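Local atomic coordinates of BH0493 protein (Bacillus halodurans C-125, PDB entry 2QEE), a protein that binds zinc and is probably a metal-dependent hydrolase of the amidohydrolase superfamily, its substrate not being known. Residues T25-H30 and S350-H355; S140-T145 and S165-A170; L299-S304 and M322-W327. One frame throughout, in Å; residues are numbered along the deposited sequence.

Interaction 1 (T25-H30 and S350-H355). With ZN (zinc ion), chain T.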
loop_
_atom_site.group_PDB
_atom_site.type_symbol
_atom_site.label_atom_id
_atom_site.label_comp_id
_atom_site.label_asym_id
_atom_site.label_seq_id
_atom_site.Cartn_x
_atom_site.Cartn_y
_atom_site.Cartn_z
ATOM N N THR C 25 9.723 1.360 -27.159
ATOM C CA THR C 25 9.324 2.773 -27.286
ATOM C C THR C 25 9.280 3.332 -25.883
ATOM O O THR C 25 8.520 2.820 -25.017
ATOM C CB THR C 25 7.986 2.973 -27.982
ATOM O OG1 THR C 25 8.131 2.537 -29.352
ATOM C CG2 THR C 25 7.565 4.440 -27.962
ATOM N N ASP C 26 10.046 4.396 -25.644
ATOM C CA ASP C 26 10.136 4.965 -24.276
ATOM C C ASP C 26 9.290 6.216 -24.349
ATOM O O ASP C 26 9.711 7.241 -24.935
ATOM C CB ASP C 26 11.603 5.280 -23.952
ATOM C CG ASP C 26 11.827 5.724 -22.510
ATOM O OD1 ASP C 26 10.804 6.064 -21.865
ATOM O OD2 ASP C 26 12.988 5.708 -22.057
ATOM N N MET C 27 8.077 6.151 -23.814
ATOM C CA MET C 27 7.094 7.185 -24.219
ATOM C C MET C 27 7.058 8.458 -23.402
ATOM O O MET C 27 6.161 9.284 -23.609
ATOM C CB MET C 27 5.671 6.659 -24.459
ATOM C CG MET C 27 5.071 5.750 -23.341
ATOM S SD MET C 27 4.842 6.691 -21.822
ATOM C CE MET C 27 3.457 7.798 -22.223
ATOM N N HIS C 28 8.001 8.599 -22.486
ATOM C CA HIS C 28 8.180 9.887 -21.807
ATOM C C HIS C 28 9.606 9.965 -21.277
ATOM O O HIS C 28 9.961 9.189 -20.366
ATOM C CB HIS C 28 7.211 10.065 -20.613
ATOM C CG HIS C 28 7.466 11.329 -19.849
ATOM N ND1 HIS C 28 7.379 12.568 -20.443
ATOM C CD2 HIS C 28 7.871 11.548 -18.573
ATOM C CE1 HIS C 28 7.681 13.502 -19.558
ATOM N NE2 HIS C 28 8.005 12.910 -18.424
ATOM N N THR C 29 10.418 10.876 -21.840
ATOM C CA THR C 29 11.778 11.099 -21.377
ATOM C C THR C 29 12.018 12.605 -21.390
ATOM O O THR C 29 11.227 13.324 -21.951
ATOM C CB THR C 29 12.871 10.460 -22.274
ATOM O OG1 THR C 29 13.054 11.251 -23.485
ATOM C CG2 THR C 29 12.526 8.997 -22.687
ATOM N N HIS C 30 13.182 12.984 -20.888
ATOM C CA HIS C 30 13.659 14.380 -20.951
ATOM C C HIS C 30 14.923 14.401 -21.792
ATOM O O HIS C 30 15.846 15.131 -21.494
ATOM C CB HIS C 30 13.922 14.851 -19.540
ATOM C CG HIS C 30 12.660 15.130 -18.814
ATOM N ND1 HIS C 30 11.984 16.325 -18.934
ATOM C CD2 HIS C 30 11.882 14.324 -18.061
ATOM C CE1 HIS C 30 10.860 16.259 -18.241
ATOM N NE2 HIS C 30 10.773 15.052 -17.713
ATOM N N SER C 350 -3.494 -4.495 -21.240
ATOM C CA SER C 350 -4.019 -3.195 -21.750
ATOM C C SER C 350 -3.478 -1.942 -20.983
ATOM O O SER C 350 -4.250 -1.062 -20.547
ATOM C CB SER C 350 -5.565 -3.200 -21.813
ATOM O OG SER C 350 -6.221 -3.253 -20.542
ATOM N N PHE C 351 -2.160 -1.895 -20.809
ATOM C CA PHE C 351 -1.537 -0.714 -20.237
ATOM C C PHE C 351 -0.111 -0.613 -20.700
ATOM O O PHE C 351 0.393 -1.531 -21.365
ATOM C CB PHE C 351 -1.579 -0.812 -18.688
ATOM C CG PHE C 351 -0.710 -1.942 -18.076
ATOM C CD1 PHE C 351 0.432 -1.592 -17.393
ATOM C CD2 PHE C 351 -1.128 -3.292 -18.104
ATOM C CE1 PHE C 351 1.256 -2.592 -16.797
ATOM C CE2 PHE C 351 -0.339 -4.299 -17.526
ATOM C CZ PHE C 351 0.856 -3.949 -16.874
ATOM N N ILE C 352 0.560 0.476 -20.331
ATOM C CA ILE C 352 1.972 0.680 -20.654
ATOM C C ILE C 352 2.750 0.591 -19.330
ATOM O O ILE C 352 2.691 1.506 -18.467
ATOM C CB ILE C 352 2.200 2.059 -21.351
ATOM C CG1 ILE C 352 1.379 2.131 -22.672
ATOM C CG2 ILE C 352 3.710 2.370 -21.524
ATOM C CD1 ILE C 352 1.252 3.604 -23.157
ATOM N N PRO C 353 3.437 -0.527 -19.123
ATOM C CA PRO C 353 4.084 -0.704 -17.775
ATOM C C PRO C 353 5.165 0.301 -17.396
ATOM O O PRO C 353 5.336 0.593 -16.203
ATOM C CB PRO C 353 4.709 -2.111 -17.831
ATOM C CG PRO C 353 4.759 -2.461 -19.315
ATOM C CD PRO C 353 3.553 -1.740 -19.969
ATOM N N GLN C 354 5.932 0.849 -18.342
ATOM C CA GLN C 354 7.057 1.659 -17.895
ATOM C C GLN C 354 7.454 2.726 -18.928
ATOM O O GLN C 354 7.175 2.554 -20.133
ATOM C CB GLN C 354 8.262 0.797 -17.556
ATOM C CG GLN C 354 9.457 1.521 -16.946
ATOM C CD GLN C 354 9.089 2.203 -15.612
ATOM O OE1 GLN C 354 8.216 3.082 -15.585
ATOM N NE2 GLN C 354 9.778 1.811 -14.514
ATOM N N HIS C 355 8.083 3.777 -18.407
ATOM C CA HIS C 355 8.807 4.772 -19.197
ATOM C C HIS C 355 10.051 5.091 -18.374
ATOM O O HIS C 355 10.061 4.811 -17.183
ATOM C CB HIS C 355 7.973 6.027 -19.451
ATOM C CG HIS C 355 7.626 6.827 -18.225
ATOM N ND1 HIS C 355 6.650 6.424 -17.333
ATOM C CD2 HIS C 355 8.119 7.991 -17.739
ATOM C CE1 HIS C 355 6.549 7.310 -16.355
ATOM N NE2 HIS C 355 7.425 8.278 -16.577
HETATM ZN ZN ZN T . 9.343 13.568 -16.770
HETATM O O HOH W 1 7.378 3.561 -22.687
HETATM O O HOH W 2 8.429 14.151 -15.333
#
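The imidazole of His355 lies alongside that of His28, its CD2 corner 3.7 Å from His28 CB and 3.4 Å from the backbone His28 O. The rings point the same way but are oblique, their planes 58° apart, so they do not stack. Met27 reaches the CB of His355: with CG between the backbone N and the carbonyl carbon (chi1 49°) and a bend at chi2 (66°), SD comes to 4.0 Å from His355 CB, obliquely to the ring, while Met27 CG touches Ile352 CG2 at 4.1 Å. Asp26 OD1 approaches His355 CA at 3.6 Å; the carboxylate's OD2 is held by Ser356 and Trp368. The two segments share no direct hydrogen bond. Instead one water links Thr25 O, Met27 N and Gln354 O. Just beyond, His28 and His30 form the HxH pair known at the end of the first strand in amidohydrolases, His28 NE2 binding zinc at 2.2 Å and His30 NE2 at 2.3 Å, with Asp357 and a water completing the site. NE2 of His28 is fixed by the metal while His355 CD2 packs against its CB and carbonyl oxygen, so His355 probably serves as a second-shell neighbour that restricts the swing of this zinc ligand.

Interaction 2 (S140-T145 and S165-A170)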
loop_
_atom_site.group_PDB
_atom_site.type_symbol
_atom_site.label_atom_id
_atom_site.label_comp_id
_atom_site.label_asym_id
_atom_site.label_seq_id
_atom_site.Cartn_x
_atom_site.Cartn_y
_atom_site.Cartn_z
ATOM N N SER C 140 14.155 1.766 -29.556
ATOM C CA SER C 140 13.971 2.111 -30.976
ATOM C C SER C 140 13.421 3.537 -31.106
ATOM O O SER C 140 13.636 4.227 -32.150
ATOM C CB SER C 140 13.012 1.128 -31.617
ATOM O OG SER C 140 11.706 1.232 -31.085
ATOM N N ASP C 141 12.673 3.995 -30.094
ATOM C CA ASP C 141 11.962 5.253 -30.200
ATOM C C ASP C 141 11.962 5.948 -28.843
ATOM O O ASP C 141 11.589 5.328 -27.838
ATOM C CB ASP C 141 10.514 5.023 -30.622
ATOM C CG ASP C 141 10.427 4.493 -32.059
ATOM O OD1 ASP C 141 10.366 5.304 -33.016
ATOM O OD2 ASP C 141 10.528 3.275 -32.278
ATOM N N VAL C 142 12.285 7.243 -28.841
ATOM C CA VAL C 142 12.326 8.044 -27.625
ATOM C C VAL C 142 11.319 9.177 -27.784
ATOM O O VAL C 142 11.351 9.917 -28.811
ATOM C CB VAL C 142 13.778 8.625 -27.416
ATOM C CG1 VAL C 142 13.797 9.758 -26.379
ATOM C CG2 VAL C 142 14.737 7.507 -26.980
ATOM N N VAL C 143 10.404 9.324 -26.816
ATOM C CA VAL C 143 9.534 10.504 -26.812
ATOM C C VAL C 143 10.184 11.543 -25.930
ATOM O O VAL C 143 10.522 11.295 -24.736
ATOM C CB VAL C 143 8.100 10.207 -26.399
ATOM C CG1 VAL C 143 7.275 11.481 -26.413
ATOM C CG2 VAL C 143 7.443 9.156 -27.357
ATOM N N MET C 144 10.331 12.746 -26.502
ATOM C CA MET C 144 10.952 13.854 -25.790
ATOM C C MET C 144 9.929 14.587 -24.938
ATOM O O MET C 144 8.697 14.341 -25.046
ATOM C CB MET C 144 11.531 14.844 -26.871
ATOM C CG MET C 144 12.605 14.171 -27.763
ATOM S SD MET C 144 13.307 15.476 -28.912
ATOM C CE MET C 144 11.929 15.629 -30.005
ATOM N N THR C 145 10.414 15.567 -24.159
ATOM C CA THR C 145 9.562 16.572 -23.520
ATOM C C THR C 145 9.968 17.965 -24.104
ATOM O O THR C 145 11.083 18.409 -23.861
ATOM C CB THR C 145 9.808 16.569 -22.007
ATOM O OG1 THR C 145 9.282 15.326 -21.480
ATOM C CG2 THR C 145 9.069 17.718 -21.359
ATOM N N SER C 165 14.619 10.404 -36.742
ATOM C CA SER C 165 13.391 9.635 -36.881
ATOM C C SER C 165 13.145 8.825 -35.604
ATOM O O SER C 165 12.036 8.337 -35.393
ATOM C CB SER C 165 13.534 8.642 -38.053
ATOM O OG SER C 165 14.730 7.897 -37.901
ATOM N N ARG C 166 14.191 8.690 -34.808
ATOM C CA ARG C 166 14.150 7.875 -33.532
ATOM C C ARG C 166 13.553 8.663 -32.369
ATOM O O ARG C 166 13.182 8.076 -31.336
ATOM C CB ARG C 166 15.533 7.420 -33.129
ATOM C CG ARG C 166 16.198 6.494 -34.130
ATOM C CD ARG C 166 17.663 6.250 -33.796
ATOM N NE ARG C 166 18.429 7.479 -33.782
ATOM C CZ ARG C 166 19.737 7.549 -33.536
ATOM N NH1 ARG C 166 20.454 6.454 -33.272
ATOM N NH2 ARG C 166 20.323 8.736 -33.553
ATOM N N PHE C 167 13.430 9.983 -32.557
ATOM C CA PHE C 167 13.005 10.917 -31.489
ATOM C C PHE C 167 11.710 11.567 -31.871
ATOM O O PHE C 167 11.526 12.074 -33.003
ATOM C CB PHE C 167 14.076 11.989 -31.217
ATOM C CG PHE C 167 15.312 11.459 -30.582
ATOM C CD1 PHE C 167 15.511 11.631 -29.194
ATOM C CD2 PHE C 167 16.282 10.807 -31.329
ATOM C CE1 PHE C 167 16.633 11.146 -28.558
ATOM C CE2 PHE C 167 17.451 10.318 -30.730
ATOM C CZ PHE C 167 17.627 10.435 -29.321
ATOM N N HIS C 168 10.774 11.535 -30.945
ATOM C CA HIS C 168 9.458 12.024 -31.203
ATOM C C HIS C 168 9.132 13.154 -30.245
ATOM O O HIS C 168 9.563 13.153 -29.109
ATOM C CB HIS C 168 8.392 10.928 -31.093
ATOM C CG HIS C 168 8.730 9.701 -31.896
ATOM N ND1 HIS C 168 8.237 9.486 -33.169
ATOM C CD2 HIS C 168 9.557 8.663 -31.631
ATOM C CE1 HIS C 168 8.715 8.339 -33.635
ATOM N NE2 HIS C 168 9.531 7.826 -32.726
ATOM N N ALA C 169 8.386 14.134 -30.731
ATOM C CA ALA C 169 8.023 15.306 -29.896
ATOM C C ALA C 169 6.832 15.060 -28.997
ATOM O O ALA C 169 5.866 14.373 -29.367
ATOM C CB ALA C 169 7.711 16.542 -30.802
ATOM N N ALA C 170 6.836 15.737 -27.844
ATOM C CA ALA C 170 5.631 15.846 -27.046
ATOM C C ALA C 170 5.574 17.271 -26.490
ATOM O O ALA C 170 6.588 17.750 -26.009
ATOM C CB ALA C 170 5.629 14.829 -25.855
HETATM O O HOH W 3 11.672 5.219 -35.478
#
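A beta-alpha-beta unit, strand 139-143, helix 151-158 and strand 167-168, brings the two segments together as parallel neighbours. Val142 sits at the centre of the pairing: its N donates to Arg166 O at 2.8 Å and its O accepts from His168 N at 2.7 Å, after which Met144 N reaches His168 O. On one face of the sheet Val142 and Phe167 lie side by side, CG1 of the valine 3.8 Å from CD1 of the ring, while Met144 crosses at about a right angle and sets its CG at the ring edge, 4.1 Å from Phe167 CD1. Helix 126-136 covers this face through Val130 and Leu134. On the side of His168, CG stands anti to the carbonyl carbon (chi1 -51°), which carries the ring toward Asp141. His168 NE2 donates to Asp141 OD1 at 2.7 Å with a fairly straight bond (160° at the hydrogen); the oxygen offers its anti lone pair and lies in the ring plane, although carboxylate and ring are turned 35° apart. A water bridges the same OD1 to Ser165 O, and Ser140 OG donates to OD2 at 2.6 Å, so both carboxylate oxygens are gripped. With an alanine here instead of Asp141, His168 NE2 would probably lose its acceptor and the imidazole would be freer to turn, although the edge-to-face pairing with Trp411 would remain. Further along, Val143 CG1 meets Ala170 CB at 3.8 Å. Parallel strands joined in this way through a helix are the repeating element of the distorted TIM barrel of amidohydrolases.

Interaction 3 (L299-S304 and M322-W327)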
loop_
_atom_site.group_PDB
_atom_site.type_symbol
_atom_site.label_atom_id
_atom_site.label_comp_id
_atom_site.label_asym_id
_atom_site.label_seq_id
_atom_site.Cartn_x
_atom_site.Cartn_y
_atom_site.Cartn_z
ATOM N N LEU C 299 -3.623 10.107 -21.302
ATOM C CA LEU C 299 -2.551 9.254 -20.765
ATOM C C LEU C 299 -2.346 9.738 -19.346
ATOM O O LEU C 299 -2.201 10.944 -19.139
ATOM C CB LEU C 299 -1.281 9.461 -21.585
ATOM C CG LEU C 299 -1.257 8.760 -22.953
ATOM C CD1 LEU C 299 -0.233 9.550 -23.863
ATOM C CD2 LEU C 299 -0.788 7.297 -22.799
ATOM N N VAL C 300 -2.318 8.843 -18.353
ATOM C CA VAL C 300 -2.137 9.320 -16.955
ATOM C C VAL C 300 -1.125 8.474 -16.239
ATOM O O VAL C 300 -1.133 7.241 -16.398
ATOM C CB VAL C 300 -3.481 9.252 -16.200
ATOM C CG1 VAL C 300 -3.359 9.688 -14.664
ATOM C CG2 VAL C 300 -4.546 10.149 -16.868
ATOM N N THR C 301 -0.262 9.136 -15.495
ATOM C CA THR C 301 0.596 8.497 -14.496
ATOM C C THR C 301 0.459 9.327 -13.208
ATOM O O THR C 301 0.249 10.561 -13.283
ATOM C CB THR C 301 2.057 8.363 -14.987
ATOM O OG1 THR C 301 2.755 7.370 -14.217
ATOM C CG2 THR C 301 2.868 9.691 -14.949
ATOM N N MET C 302 0.600 8.670 -12.045
ATOM C CA MET C 302 0.362 9.396 -10.779
ATOM C C MET C 302 1.523 9.175 -9.846
ATOM O O MET C 302 2.190 8.143 -9.909
ATOM C CB MET C 302 -0.951 9.023 -10.092
ATOM C CG MET C 302 -2.175 9.419 -10.947
ATOM S SD MET C 302 -3.757 9.135 -10.249
ATOM C CE MET C 302 -3.860 10.690 -9.222
ATOM N N LEU C 303 1.759 10.159 -8.985
ATOM C CA LEU C 303 3.017 10.111 -8.213
ATOM C C LEU C 303 2.906 9.411 -6.840
ATOM O O LEU C 303 3.933 8.935 -6.305
ATOM C CB LEU C 303 3.557 11.538 -8.014
ATOM C CG LEU C 303 4.996 11.693 -7.507
ATOM C CD1 LEU C 303 6.075 10.986 -8.332
ATOM C CD2 LEU C 303 5.324 13.262 -7.444
ATOM N N SER C 304 1.722 9.462 -6.254
ATOM C CA SER C 304 1.536 8.894 -4.875
ATOM C C SER C 304 1.371 7.350 -4.994
ATOM O O SER C 304 0.553 6.867 -5.785
ATOM C CB SER C 304 0.304 9.533 -4.205
ATOM O OG SER C 304 0.007 8.867 -2.962
ATOM N N MET C 322 -5.383 5.615 -20.820
ATOM C CA MET C 322 -4.258 4.678 -20.942
ATOM C C MET C 322 -3.364 5.086 -19.789
ATOM O O MET C 322 -2.913 6.213 -19.715
ATOM C CB MET C 322 -3.496 4.810 -22.269
ATOM C CG MET C 322 -2.232 3.957 -22.388
ATOM S SD MET C 322 -2.649 2.201 -22.099
ATOM C CE MET C 322 -3.529 1.841 -23.598
ATOM N N ILE C 323 -3.123 4.170 -18.858
ATOM C CA ILE C 323 -2.156 4.487 -17.772
ATOM C C ILE C 323 -0.763 4.041 -18.151
ATOM O O ILE C 323 -0.578 3.019 -18.879
ATOM C CB ILE C 323 -2.610 3.867 -16.400
ATOM C CG1 ILE C 323 -2.497 2.366 -16.422
ATOM C CG2 ILE C 323 -4.038 4.374 -16.065
ATOM C CD1 ILE C 323 -3.113 1.765 -15.093
ATOM N N PHE C 324 0.256 4.770 -17.700
ATOM C CA PHE C 324 1.617 4.481 -18.119
ATOM C C PHE C 324 2.597 4.659 -16.977
ATOM O O PHE C 324 2.429 5.629 -16.166
ATOM C CB PHE C 324 2.047 5.329 -19.328
ATOM C CG PHE C 324 2.257 6.797 -19.013
ATOM C CD1 PHE C 324 3.544 7.307 -18.724
ATOM C CD2 PHE C 324 1.166 7.671 -19.041
ATOM C CE1 PHE C 324 3.736 8.682 -18.467
ATOM C CE2 PHE C 324 1.344 9.072 -18.796
ATOM C CZ PHE C 324 2.675 9.549 -18.502
ATOM N N GLY C 325 3.512 3.707 -16.868
ATOM C CA GLY C 325 4.793 3.902 -16.190
ATOM C C GLY C 325 4.692 3.971 -14.662
ATOM O O GLY C 325 3.624 4.018 -14.050
ATOM N N CYS C 326 5.881 3.980 -14.074
ATOM C CA CYS C 326 6.025 4.114 -12.665
ATOM C C CYS C 326 6.895 5.311 -12.480
ATOM O O CYS C 326 8.101 5.220 -12.587
ATOM C CB CYS C 326 6.725 2.846 -12.139
ATOM S SG CYS C 326 5.847 1.308 -12.521
ATOM N N TRP C 327 6.247 6.434 -12.192
ATOM C CA TRP C 327 6.878 7.724 -12.285
ATOM C C TRP C 327 7.654 8.064 -11.013
ATOM O O TRP C 327 7.060 8.063 -9.915
ATOM C CB TRP C 327 5.708 8.728 -12.473
ATOM C CG TRP C 327 6.078 10.154 -12.706
ATOM C CD1 TRP C 327 7.192 10.624 -13.339
ATOM C CD2 TRP C 327 5.307 11.312 -12.323
ATOM N NE1 TRP C 327 7.175 12.009 -13.347
ATOM C CE2 TRP C 327 6.035 12.455 -12.741
ATOM C CE3 TRP C 327 4.071 11.490 -11.690
ATOM C CZ2 TRP C 327 5.572 13.772 -12.526
ATOM C CZ3 TRP C 327 3.608 12.805 -11.490
ATOM C CH2 TRP C 327 4.359 13.913 -11.896
HETATM O O HOH W 4 3.490 6.644 -11.783
#
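Trp327 is gripped from both faces of its indole by the segment 299-304. Thr301 CG2 lies 3.5 Å above the ring plane on one side and Leu303 CD1 3.9 Å from it on the other, both offset toward the rim, and Leu303 CB adds a contact of 3.7 Å to Trp327 CZ3. The chain at Met302 C meets the ring edge. Thr301 stands between two aromatics: its CG2 is on the indole and its CB lies almost straight over the centre of the Phe324 ring, 3.8 Å from the centroid and 12° off the normal, a CH-pi contact. With chi1 at -161° the hydroxyl is turned anti to the backbone N, leaving the methyl on the side of the rings. Thr301 OG1 then donates to Phe324 O at 2.6 Å, nearly in line with the C=O, and accepts from a water that also donates to Met302 O and accepts from Trp327 N. The segments belong to a beta-alpha-beta unit, strand 298-302, helix 308-317 and strand 321-323, whose parallel pairing is carried by Val300: its N donates to Met322 O and its O accepts from Phe324 N at 3.1 Å. Past this last bond segment 322-327 leaves the strand, and the water and the threonine hydroxyl take over the bridging. Phe324 presents its edge to the backbone of Leu299, with CE2 3.8 Å from Leu299 CB, and pairs edge-to-face with His355. Trp327 itself lies against the zinc ligand Asp357, about 4 Å from the metal at the nearest atoms.

Overall arrangement
From the N terminus, strand 24-26 and the zinc histidines after it form the first half of interaction 1, which closes only some 320 residues later at the loop 350-355. Interactions 2 and 3 both fall within that long loop, one after the other, each closing a short beta-alpha-beta unit; their nearest atoms are about 8 Å apart. Interaction 1 joins them. Strand 24-26 pairs with strand 139-143, and Thr29 probably hydrogen bonds to Val143 and Thr145 of interaction 2. Elsewhere Ile352 and Gln354 reach the backbone at Gly325 and Cys326 of interaction 3, while Met27 packs on Phe324. The zinc site thus has residues of both short units close by, Thr145 and Trp327.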